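N-acetylneuraminic acid (Sialic acid) synthetase (Leptospira borgpetersenii serovar Hardjo-bovis, PDB 6NCS) probably makes sialic acid or its 9-phosphate as a member of the NeuB family of synthases, and binds a manganese ion. Local coordinates at residues 48-56 / 249-257; 59-67 / 79-89. All coordinates share one frame; numbering follows the deposited sequence.

Interaction 1 (48-56 / 249-257); sequences DEAADAKAN and PKELAKLVT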
# COMPACT_ATOMS: atom_id res chain seq x y z
N ASP A 48 -17.68 2.52 25.40
CA ASP A 48 -17.47 1.16 25.90
C ASP A 48 -17.13 0.20 24.77
O ASP A 48 -16.17 -0.57 24.86
CB ASP A 48 -18.72 0.65 26.63
CG ASP A 48 -19.07 1.45 27.87
OD1 ASP A 48 -18.25 2.26 28.33
OD2 ASP A 48 -20.19 1.25 28.38
N GLU A 49 -17.92 0.23 23.69
CA GLU A 49 -17.74 -0.78 22.65
C GLU A 49 -16.54 -0.46 21.76
O GLU A 49 -15.94 -1.39 21.19
CB GLU A 49 -19.03 -0.93 21.86
CG GLU A 49 -20.17 -1.36 22.78
CD GLU A 49 -21.38 -1.93 22.05
OE1 GLU A 49 -21.25 -2.39 20.91
OE2 GLU A 49 -22.48 -1.92 22.65
N ALA A 50 -16.17 0.82 21.63
CA ALA A 50 -14.94 1.17 20.92
C ALA A 50 -13.72 0.72 21.70
O ALA A 50 -12.71 0.30 21.11
CB ALA A 50 -14.88 2.68 20.68
N ALA A 51 -13.77 0.82 23.03
CA ALA A 51 -12.66 0.34 23.83
C ALA A 51 -12.56 -1.17 23.74
O ALA A 51 -11.46 -1.73 23.63
CB ALA A 51 -12.82 0.80 25.28
N ASP A 52 -13.71 -1.86 23.74
CA ASP A 52 -13.70 -3.31 23.59
C ASP A 52 -13.14 -3.74 22.24
O ASP A 52 -12.53 -4.82 22.14
CB ASP A 52 -15.12 -3.85 23.79
CG ASP A 52 -15.20 -5.35 23.59
OD1 ASP A 52 -14.70 -6.10 24.46
OD2 ASP A 52 -15.77 -5.78 22.56
N ALA A 53 -13.34 -2.94 21.19
CA ALA A 53 -12.80 -3.22 19.86
C ALA A 53 -11.31 -2.93 19.75
O ALA A 53 -10.70 -3.31 18.74
CB ALA A 53 -13.55 -2.42 18.80
N LYS A 54 -10.74 -2.28 20.77
CA LYS A 54 -9.32 -1.94 20.89
C LYS A 54 -8.91 -0.81 19.94
O LYS A 54 -7.74 -0.71 19.55
CB LYS A 54 -8.41 -3.16 20.70
CG LYS A 54 -8.75 -4.38 21.58
CD LYS A 54 -8.78 -4.02 23.05
CE LYS A 54 -9.25 -5.20 23.89
NZ LYS A 54 -9.67 -4.75 25.25
N ALA A 55 -9.84 0.07 19.60
CA ALA A 55 -9.47 1.33 18.97
C ALA A 55 -8.60 2.14 19.92
O ALA A 55 -8.75 2.07 21.15
CB ALA A 55 -10.72 2.14 18.60
N ASN A 56 -7.68 2.93 19.36
CA ASN A 56 -6.81 3.73 20.22
C ASN A 56 -7.52 4.94 20.79
O ASN A 56 -7.22 5.37 21.91
CB ASN A 56 -5.56 4.20 19.46
CG ASN A 56 -4.74 3.06 18.93
OD1 ASN A 56 -4.91 2.63 17.79
ND2 ASN A 56 -3.83 2.55 19.75
N PRO A 249 -19.21 -2.02 15.74
CA PRO A 249 -18.09 -2.44 16.60
C PRO A 249 -17.31 -3.66 16.11
O PRO A 249 -16.08 -3.66 16.19
CB PRO A 249 -18.78 -2.73 17.94
CG PRO A 249 -19.94 -1.79 17.95
CD PRO A 249 -20.44 -1.79 16.53
N LYS A 250 -17.99 -4.70 15.61
CA LYS A 250 -17.25 -5.85 15.11
C LYS A 250 -16.41 -5.49 13.89
O LYS A 250 -15.31 -6.05 13.71
CB LYS A 250 -18.22 -7.00 14.79
N GLU A 251 -16.89 -4.57 13.06
CA GLU A 251 -16.10 -4.12 11.91
C GLU A 251 -14.93 -3.25 12.35
O GLU A 251 -13.83 -3.34 11.79
CB GLU A 251 -17.01 -3.40 10.92
CG GLU A 251 -18.20 -4.28 10.50
CD GLU A 251 -19.35 -3.49 9.90
OE1 GLU A 251 -19.43 -2.27 10.13
OE2 GLU A 251 -20.18 -4.10 9.18
N LEU A 252 -15.14 -2.39 13.36
CA LEU A 252 -14.03 -1.64 13.94
C LEU A 252 -12.97 -2.57 14.50
O LEU A 252 -11.76 -2.33 14.35
CB LEU A 252 -14.55 -0.69 15.03
CG LEU A 252 -13.55 0.22 15.74
CD1 LEU A 252 -12.84 1.15 14.78
CD2 LEU A 252 -14.25 1.02 16.84
N ALA A 253 -13.39 -3.63 15.19
CA ALA A 253 -12.43 -4.58 15.74
C ALA A 253 -11.65 -5.27 14.63
O ALA A 253 -10.45 -5.51 14.77
CB ALA A 253 -13.15 -5.61 16.61
N LYS A 254 -12.32 -5.60 13.53
CA LYS A 254 -11.62 -6.18 12.39
C LYS A 254 -10.66 -5.18 11.76
O LYS A 254 -9.57 -5.56 11.32
CB LYS A 254 -12.64 -6.68 11.36
CG LYS A 254 -12.05 -7.41 10.18
CD LYS A 254 -11.42 -8.71 10.64
CE LYS A 254 -11.81 -9.87 9.74
NZ LYS A 254 -11.30 -11.15 10.30
N LEU A 255 -11.05 -3.89 11.70
CA LEU A 255 -10.13 -2.87 11.21
C LEU A 255 -8.87 -2.84 12.05
O LEU A 255 -7.76 -2.76 11.51
CB LEU A 255 -10.81 -1.49 11.24
CG LEU A 255 -9.98 -0.27 10.85
CD1 LEU A 255 -9.46 -0.35 9.40
CD2 LEU A 255 -10.82 1.00 11.05
N VAL A 256 -9.01 -2.93 13.37
CA VAL A 256 -7.84 -2.91 14.24
C VAL A 256 -6.95 -4.12 13.98
O VAL A 256 -5.73 -3.99 13.83
CB VAL A 256 -8.28 -2.84 15.72
CG1 VAL A 256 -7.10 -3.08 16.65
CG2 VAL A 256 -8.94 -1.46 16.01
N THR A 257 -7.53 -5.33 13.96
CA THR A 257 -6.67 -6.51 13.85
C THR A 257 -6.11 -6.66 12.45
O THR A 257 -4.98 -7.14 12.28
CB THR A 257 -7.41 -7.79 14.27
OG1 THR A 257 -8.54 -8.02 13.42
CG2 THR A 257 -7.87 -7.71 15.72
O HOH W 1 -9.69 -5.44 17.76
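Ala-53 packs against Leu-252 and Ala-253 where the end of helix 40-52 meets the start of helix 249-266, two neighbouring outer helices of the TIM barrel. Ala-53 points its methyl at the other helix, and the small side chain of Ala-253 allows the backbones to come close, with CA atoms 4.4 Å apart. The Ala-53 methyl sits over the first turn of the other helix, with CB 3.9 Å from Ala-253 CB and a similar distance from the carbonyl oxygen of Pro-249.

Leu-252 reaches across from its helix toward the segment 48-56. CG is swung away from its own backbone N (chi1 -179°), which carries the branch across the gap. Its CB serves as the stem; CG then touches Ala-53 CB at 4.0 Å, and of the two tips it is CD2 that enters between three alanines, meeting CB of Ala-50, Ala-53 and Ala-55. On its barrel side Leu-252 also rests on Ala-30 of strand 27-33, so the residue joins both helices to the wall.

After Ala-53 the chain leaves the helix through a Schellman motif. At Lys-54, which has positive phi (73°), the N-H bonds to Ala-51 O, and Ala-55 N bonds back to Ala-50 O. This turn presents two carbonyl oxygens to Val-256, whose CG2 lies 3.7 Å from Ala-53 O while CG1 is against Lys-54 O. At the other end the Glu-49 side chain passes at a slant by the Pro-249 ring: OE1 comes to 3.3 Å from the ring carbon CG of Pro-249, while the other carboxylate oxygen is paired with Arg-45. No direct hydrogen bond joins the segments. Instead one water donates to both backbones, 2.6 Å from Ala-53 O and 3.1 Å from Ala-253 O.

Interaction 2 (59-67 / 79-89); sequences KFQAYNSEE and VKPAEFGKKEF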
# COMPACT_ATOMS: atom_id res chain seq x y z
N LYS A 59 -13.47 9.82 18.98
CA LYS A 59 -13.51 11.24 18.68
C LYS A 59 -14.96 11.71 18.57
O LYS A 59 -15.80 11.03 17.98
CB LYS A 59 -12.77 11.54 17.37
CG LYS A 59 -12.50 13.02 17.13
CD LYS A 59 -11.89 13.24 15.74
CE LYS A 59 -12.96 13.17 14.69
NZ LYS A 59 -14.09 14.05 15.16
N PHE A 60 -15.24 12.89 19.13
CA PHE A 60 -16.57 13.51 19.09
C PHE A 60 -16.45 14.86 18.37
O PHE A 60 -15.38 15.23 17.89
CB PHE A 60 -17.15 13.62 20.51
CG PHE A 60 -17.51 12.28 21.12
CD1 PHE A 60 -18.80 11.77 21.00
CD2 PHE A 60 -16.55 11.51 21.77
CE1 PHE A 60 -19.13 10.52 21.54
CE2 PHE A 60 -16.87 10.26 22.31
CZ PHE A 60 -18.17 9.77 22.20
N GLN A 61 -17.56 15.58 18.25
CA GLN A 61 -17.58 16.88 17.58
C GLN A 61 -18.15 17.93 18.52
O GLN A 61 -19.20 17.71 19.13
CB GLN A 61 -18.40 16.84 16.29
CG GLN A 61 -17.77 15.94 15.22
CD GLN A 61 -18.56 15.87 13.93
OE1 GLN A 61 -19.44 16.69 13.68
NE2 GLN A 61 -18.25 14.86 13.12
N ALA A 62 -17.46 19.07 18.61
CA ALA A 62 -17.82 20.16 19.51
C ALA A 62 -18.12 21.40 18.67
O ALA A 62 -17.20 22.02 18.11
CB ALA A 62 -16.68 20.44 20.51
N TYR A 63 -19.40 21.76 18.57
CA TYR A 63 -19.79 22.76 17.58
C TYR A 63 -21.06 23.46 18.04
O TYR A 63 -21.79 22.97 18.91
CB TYR A 63 -20.05 22.11 16.21
CG TYR A 63 -21.19 21.14 16.27
CD1 TYR A 63 -21.01 19.86 16.80
CD2 TYR A 63 -22.47 21.50 15.86
CE1 TYR A 63 -22.07 18.98 16.90
CE2 TYR A 63 -23.53 20.62 15.95
CZ TYR A 63 -23.32 19.36 16.47
OH TYR A 63 -24.38 18.49 16.57
N ASN A 64 -21.30 24.62 17.43
CA ASN A 64 -22.59 25.29 17.46
C ASN A 64 -23.22 25.16 16.08
O ASN A 64 -22.58 25.50 15.07
CB ASN A 64 -22.43 26.76 17.86
CG ASN A 64 -23.72 27.55 17.69
OD1 ASN A 64 -23.91 28.23 16.69
ND2 ASN A 64 -24.60 27.46 18.69
N SER A 65 -24.45 24.64 16.03
CA SER A 65 -25.08 24.32 14.75
C SER A 65 -25.17 25.54 13.84
O SER A 65 -24.83 25.46 12.65
CB SER A 65 -26.48 23.74 15.00
OG SER A 65 -26.41 22.56 15.78
N GLU A 66 -25.65 26.67 14.38
CA GLU A 66 -25.82 27.87 13.56
C GLU A 66 -24.48 28.40 13.06
O GLU A 66 -24.37 28.86 11.92
CB GLU A 66 -26.56 28.94 14.36
CG GLU A 66 -28.04 28.65 14.57
CD GLU A 66 -28.32 27.80 15.79
OE1 GLU A 66 -27.36 27.32 16.44
OE2 GLU A 66 -29.51 27.62 16.11
N GLU A 67 -23.45 28.36 13.91
CA GLU A 67 -22.12 28.78 13.47
C GLU A 67 -21.63 27.87 12.35
O GLU A 67 -21.03 28.33 11.37
CB GLU A 67 -21.16 28.75 14.66
CG GLU A 67 -19.86 29.50 14.47
CD GLU A 67 -18.82 28.72 13.69
OE1 GLU A 67 -18.93 27.47 13.60
OE2 GLU A 67 -17.89 29.37 13.17
N VAL A 79 -28.53 18.78 12.95
CA VAL A 79 -27.42 18.60 13.88
C VAL A 79 -27.65 19.25 15.23
O VAL A 79 -26.88 19.00 16.17
CB VAL A 79 -26.08 19.10 13.29
CG1 VAL A 79 -25.76 18.39 11.97
CG2 VAL A 79 -26.11 20.62 13.12
N LYS A 80 -28.67 20.10 15.36
CA LYS A 80 -28.96 20.72 16.65
C LYS A 80 -29.11 19.71 17.79
O LYS A 80 -28.53 19.94 18.86
CB LYS A 80 -30.21 21.60 16.53
CG LYS A 80 -30.35 22.59 17.67
CD LYS A 80 -29.05 23.33 17.82
CE LYS A 80 -29.20 24.64 18.56
NZ LYS A 80 -27.94 25.43 18.46
N PRO A 81 -29.85 18.60 17.64
CA PRO A 81 -30.01 17.68 18.77
C PRO A 81 -28.72 17.00 19.20
O PRO A 81 -28.65 16.54 20.34
CB PRO A 81 -31.02 16.64 18.26
CG PRO A 81 -31.76 17.34 17.19
CD PRO A 81 -30.76 18.24 16.53
N ALA A 82 -27.73 16.90 18.32
CA ALA A 82 -26.50 16.17 18.62
C ALA A 82 -25.44 17.04 19.28
O ALA A 82 -24.33 16.57 19.50
CB ALA A 82 -25.94 15.54 17.35
N GLU A 83 -25.76 18.30 19.60
CA GLU A 83 -24.78 19.14 20.28
C GLU A 83 -24.54 18.62 21.69
O GLU A 83 -25.48 18.31 22.42
CB GLU A 83 -25.28 20.59 20.34
CG GLU A 83 -25.18 21.34 19.02
CD GLU A 83 -25.51 22.82 19.15
OE1 GLU A 83 -25.42 23.35 20.28
OE2 GLU A 83 -25.86 23.45 18.13
N PHE A 84 -23.27 18.52 22.06
CA PHE A 84 -22.86 18.28 23.44
C PHE A 84 -22.14 19.50 23.98
O PHE A 84 -21.50 20.25 23.24
CB PHE A 84 -21.94 17.06 23.55
CG PHE A 84 -22.67 15.74 23.54
CD1 PHE A 84 -23.94 15.63 24.07
CD2 PHE A 84 -22.06 14.62 23.01
CE1 PHE A 84 -24.61 14.41 24.06
CE2 PHE A 84 -22.72 13.40 23.01
CZ PHE A 84 -23.99 13.30 23.52
N GLY A 85 -22.21 19.68 25.29
CA GLY A 85 -21.49 20.77 25.92
C GLY A 85 -20.47 20.28 26.92
O GLY A 85 -20.25 19.07 27.05
N LYS A 86 -19.86 21.22 27.65
CA LYS A 86 -18.78 20.87 28.57
C LYS A 86 -19.17 19.76 29.53
O LYS A 86 -18.38 18.83 29.77
CB LYS A 86 -18.35 22.12 29.34
CG LYS A 86 -17.09 21.95 30.18
CD LYS A 86 -16.72 23.26 30.88
CE LYS A 86 -15.45 23.15 31.70
NZ LYS A 86 -15.05 24.48 32.25
N LYS A 87 -20.38 19.82 30.10
CA LYS A 87 -20.79 18.82 31.09
C LYS A 87 -20.82 17.42 30.48
O LYS A 87 -20.41 16.45 31.13
CB LYS A 87 -22.16 19.18 31.67
N GLU A 88 -21.30 17.30 29.24
CA GLU A 88 -21.33 15.98 28.61
C GLU A 88 -19.94 15.52 28.21
O GLU A 88 -19.58 14.35 28.38
CB GLU A 88 -22.24 16.01 27.38
CG GLU A 88 -23.72 16.19 27.69
CD GLU A 88 -24.10 17.63 27.95
OE1 GLU A 88 -23.36 18.54 27.55
OE2 GLU A 88 -25.16 17.84 28.57
N PHE A 89 -19.12 16.43 27.67
CA PHE A 89 -17.78 16.04 27.25
C PHE A 89 -16.94 15.60 28.45
O PHE A 89 -16.09 14.72 28.32
CB PHE A 89 -17.11 17.19 26.50
CG PHE A 89 -17.63 17.38 25.09
CD1 PHE A 89 -17.70 16.30 24.21
CD2 PHE A 89 -18.05 18.63 24.65
CE1 PHE A 89 -18.17 16.47 22.90
CE2 PHE A 89 -18.51 18.80 23.34
CZ PHE A 89 -18.57 17.72 22.48
O HOH W 2 -21.67 16.62 19.70
O HOH W 3 -21.49 20.51 20.19
O HOH W 4 -24.19 25.65 20.79
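The loop leaving barrel strand 57-62 is pinned here to the loop that leads into helix 86-98, and the Glu-83 carboxylate is its polar centre. OE2 of Glu-83 accepts three bonds: from Ser-65 OG at 2.6 Å through the anti lone pair, from Ser-65 N at 2.8 Å from above the carboxylate plane, and from Lys-80 NZ on the syn side but tilted 33° out of the plane. These probably stabilise the negative charge. Lys-80 NZ also forms a salt bridge at 2.8 Å to Glu-66 OE1, which accepts through its syn lone pair, and probably offsets the repulsion between Glu-66 OE1 and Glu-83 OE2, 4.5 Å apart.

With chi1 at 63° the Tyr-63 ring is carried over to segment 79-89, where CE2 lies 3.6 Å from Glu-83 CG. The hydroxyl donates to Val-79 O at 2.6 Å, an oxygen that also takes the N-H of Ala-82. Asn-64 caps the helix that follows, its OD1 accepting from Glu-67 N.

Strand 57-62 borders the metal pocket: the Gln-61 side chain, bonded to Arg-68, is about 6 Å from the manganese ion, and Lys-59 NZ bonds a citrate probably from crystallisation. Phe-89 points its ring edge at Gln-61 O, 3.4 Å from CZ, between Phe-60 CB and the methyl of Ala-62; Phe-84 CB lies over one face. Glu-88 touches Leu-40 of helix 40-52, and Phe-89 Met-115 of helix 110-118.

In the fold
From the N terminus, helix 40-52 is followed, after a short turn, by strand 57-62, so the first segments of both contacts adjoin in sequence, although the contact centres lie 24 Å apart. Interaction 2 closes first: only a short, mostly helical excursion separates 59-67 from 79-89. Interaction 1 closes much later, after the chain has passed through the remaining strands to 227-231 and returned with helix 249-266. The short loop therefore lies wholly within the long one. Interaction 1 joins helices from the two ends of the barrel's circuit; interaction 2 ties strand 57-62 to the next barrel helix, 86-98, across two short helices.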